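Local atomic coordinates of CaaX farnesyltransferase alpha subunit Ram2 (Aspergillus fumigatus, PDB entry 4MBG), a protein that probably serves as the alpha subunit of the heterodimeric prenyltransferase that attaches a farnesyl, or in some complexes a geranylgeranyl, group to CaaX proteins. Residues Q156-Y161 with V194-A199. The protein carries 1 engineered substitution. Sequence-based numbering, arbitrary orientation.
Sequences QDAKSY and VRNNSA. Engineered in segment 156-161: Ser160 (natural residue Asn). With FPP (farnesyl diphosphate), chain F.
At the interface of the prenyltransferase alpha-helical repeats with the beta subunit, next to bound farnesyl diphosphate, which takes hydrogen bonds from the beta subunit, the loop 156-161 meets the N-terminal end of helix 197-208 through Ala158 and Asn196. One direct hydrogen bond crosses: Asn196 ND2 donates to Ala158 O at 3.1 Å with an N-H...O angle of 160°. The carbonyl oxygen lies within 12° of the Asn196 amide plane, whereas ND2 approaches from above the carbonyl plane. Ala158 O also accepts from the indole NE1 of Trp164 in helix 161-174. The other end of the same amide serves its own helix: Asn196 OD1, as N-cap, accepts weakly from the backbone N of Ser198 and Ala199. CG stands anti to the backbone N (chi1 -174°), and the amide is turned so that OD1 meets the helix start and ND2 the loop.

Lys159 runs past Asn196 in the opposite direction, its CG 3.6 Å from Asn196 OD1. Extended beyond CG, Lys159 brings NZ to 2.9 Å from water 1, which also accepts from Asn197 N at 3.1 Å. Lys159 NZ has a further partner in Thr90 of the beta subunit, and Ser198 OG, 3.8 Å from Lys159 CA, is hydrogen-bonded to Glu309 OE1 of that subunit. Within the loop, Lys159 N donates to Asp157 OD1 at 3.0 Å, forming an Asx turn. Tyr161 sets one ring face against farnesyl diphosphate, CD1 lying 3.7 Å from its C4.

With both ends of its amide engaged, Asn196 is restrained in rotation and couples the helix cap to the loop leading into the lipid-contacting tyrosine.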
loop_
_atom_site.group_PDB
_atom_site.type_symbol
_atom_site.label_atom_id
_atom_site.label_comp_id
_atom_site.label_asym_id
_atom_site.label_seq_id
_atom_site.Cartn_x
_atom_site.Cartn_y
_atom_site.Cartn_z
ATOM N N GLN A 156 -22.138 3.403 6.017
ATOM C CA GLN A 156 -22.155 2.693 4.744
ATOM C C GLN A 156 -20.902 1.853 4.507
ATOM O O GLN A 156 -20.965 0.822 3.845
ATOM C CB GLN A 156 -22.341 3.677 3.597
ATOM C CG GLN A 156 -23.630 4.476 3.728
ATOM C CD GLN A 156 -23.651 5.597 2.732
ATOM O OE1 GLN A 156 -23.818 5.369 1.537
ATOM N NE2 GLN A 156 -23.407 6.818 3.205
ATOM N N ASP A 157 -19.763 2.308 5.021
ATOM C CA ASP A 157 -18.538 1.491 4.988
ATOM C C ASP A 157 -17.680 1.844 6.170
ATOM O O ASP A 157 -16.967 2.851 6.161
ATOM C CB ASP A 157 -17.695 1.659 3.724
ATOM C CG ASP A 157 -16.524 0.625 3.680
ATOM O OD1 ASP A 157 -16.057 0.124 4.754
ATOM O OD2 ASP A 157 -16.092 0.268 2.588
ATOM N N ALA A 158 -17.736 0.998 7.190
ATOM C CA ALA A 158 -17.160 1.370 8.483
ATOM C C ALA A 158 -15.628 1.382 8.496
ATOM O O ALA A 158 -15.028 1.854 9.463
ATOM C CB ALA A 158 -17.700 0.457 9.579
ATOM N N LYS A 159 -15.001 0.872 7.434
ATOM C CA LYS A 159 -13.541 0.760 7.395
ATOM C C LYS A 159 -12.919 1.627 6.290
ATOM O O LYS A 159 -11.741 1.455 5.959
ATOM C CB LYS A 159 -13.136 -0.729 7.215
ATOM C CG LYS A 159 -13.695 -1.582 8.367
ATOM C CD LYS A 159 -13.256 -3.053 8.273
ATOM C CE LYS A 159 -13.872 -3.870 9.405
ATOM N NZ LYS A 159 -13.266 -5.282 9.347
ATOM N N SER A 160 -13.693 2.595 5.773
ATOM C CA SER A 160 -13.242 3.396 4.641
ATOM C C SER A 160 -11.916 4.087 4.947
ATOM O O SER A 160 -11.845 4.952 5.808
ATOM C CB SER A 160 -14.268 4.476 4.297
ATOM O OG SER A 160 -13.721 5.333 3.304
ATOM N N TYR A 161 -10.863 3.696 4.234
ATOM C CA TYR A 161 -9.522 4.167 4.624
ATOM C C TYR A 161 -9.396 5.672 4.473
ATOM O O TYR A 161 -8.803 6.334 5.345
ATOM C CB TYR A 161 -8.438 3.465 3.802
ATOM C CG TYR A 161 -7.057 3.564 4.404
ATOM C CD1 TYR A 161 -6.259 4.693 4.173
ATOM C CD2 TYR A 161 -6.549 2.534 5.213
ATOM C CE1 TYR A 161 -4.998 4.808 4.737
ATOM C CE2 TYR A 161 -5.290 2.623 5.770
ATOM C CZ TYR A 161 -4.512 3.766 5.526
ATOM O OH TYR A 161 -3.251 3.860 6.094
ATOM N N VAL A 194 -16.919 -5.115 16.895
ATOM C CA VAL A 194 -15.757 -5.023 17.772
ATOM C C VAL A 194 -14.456 -5.335 16.998
ATOM O O VAL A 194 -13.362 -5.042 17.478
ATOM C CB VAL A 194 -15.952 -5.910 19.033
ATOM C CG1 VAL A 194 -15.998 -7.406 18.653
ATOM C CG2 VAL A 194 -14.892 -5.599 20.105
ATOM N N ARG A 195 -14.594 -5.889 15.792
ATOM C CA ARG A 195 -13.428 -6.259 14.973
ATOM C C ARG A 195 -13.070 -5.152 13.995
ATOM O O ARG A 195 -12.265 -5.359 13.069
ATOM C CB ARG A 195 -13.727 -7.536 14.198
ATOM C CG ARG A 195 -13.851 -8.720 15.149
ATOM C CD ARG A 195 -14.870 -9.677 14.670
ATOM N NE ARG A 195 -14.939 -10.895 15.487
ATOM C CZ ARG A 195 -16.093 -11.443 15.848
ATOM N NH1 ARG A 195 -17.235 -10.863 15.485
ATOM N NH2 ARG A 195 -16.109 -12.561 16.551
ATOM N N ASN A 196 -13.655 -3.965 14.184
ATOM C CA ASN A 196 -13.335 -2.869 13.279
ATOM C C ASN A 196 -11.969 -2.276 13.624
ATOM O O ASN A 196 -11.865 -1.410 14.497
ATOM C CB ASN A 196 -14.411 -1.770 13.333
ATOM C CG ASN A 196 -14.173 -0.699 12.302
ATOM O OD1 ASN A 196 -13.060 -0.558 11.809
ATOM N ND2 ASN A 196 -15.204 0.080 11.989
ATOM N N ASN A 197 -10.917 -2.758 12.951
ATOM C CA ASN A 197 -9.573 -2.313 13.283
ATOM C C ASN A 197 -9.350 -0.831 13.044
ATOM O O ASN A 197 -8.508 -0.210 13.696
ATOM C CB ASN A 197 -8.515 -3.116 12.491
ATOM C CG ASN A 197 -7.133 -2.960 13.072
ATOM O OD1 ASN A 197 -6.869 -3.439 14.171
ATOM N ND2 ASN A 197 -6.250 -2.261 12.355
ATOM N N SER A 198 -10.083 -0.267 12.086
ATOM C CA SER A 198 -9.934 1.172 11.813
ATOM C C SER A 198 -10.351 2.018 13.023
ATOM O O SER A 198 -9.746 3.046 13.331
ATOM C CB SER A 198 -10.779 1.576 10.587
ATOM O OG SER A 198 -10.374 0.823 9.430
ATOM N N ALA A 199 -11.400 1.572 13.709
ATOM C CA ALA A 199 -11.847 2.276 14.922
ATOM C C ALA A 199 -10.831 2.100 16.065
ATOM O O ALA A 199 -10.566 3.038 16.811
ATOM C CB ALA A 199 -13.225 1.805 15.347
HETATM C C1 FPP F . -7.601 0.460 0.890
HETATM O O1 FPP F . -8.603 0.099 -0.027
HETATM C C2 FPP F . -6.341 0.564 0.303
HETATM C C3 FPP F . -5.262 1.531 0.708
HETATM C C4 FPP F . -5.779 2.930 0.968
HETATM C C5 FPP F . -4.006 1.414 -0.202
HETATM C C6 FPP F . -3.947 1.949 -1.624
HETATM C C7 FPP F . -2.731 1.945 -2.351
HETATM C C8 FPP F . -2.162 0.680 -2.934
HETATM C C10 FPP F . -3.147 -0.214 -3.621
HETATM C C9 FPP F . -0.911 0.894 -3.793
HETATM C C11 FPP F . 0.064 2.009 -3.431
HETATM C C12 FPP F . 1.364 1.893 -3.943
HETATM C C13 FPP F . 1.799 2.535 -5.244
HETATM C C14 FPP F . 0.820 3.295 -6.106
HETATM C C15 FPP F . 3.196 2.296 -5.741
HETATM P PA FPP F . -9.635 -1.032 0.297
HETATM O O1A FPP F . -10.421 -0.688 1.526
HETATM O O2A FPP F . -10.493 -1.084 -0.931
HETATM O O3A FPP F . -8.863 -2.395 0.441
HETATM P PB FPP F . -8.633 -3.254 1.766
HETATM O O1B FPP F . -9.937 -3.750 2.321
HETATM O O2B FPP F . -7.869 -2.483 2.792
HETATM O O3B FPP F . -7.794 -4.400 1.230
HETATM O O HOH W 1 -10.725 -4.224 10.257
#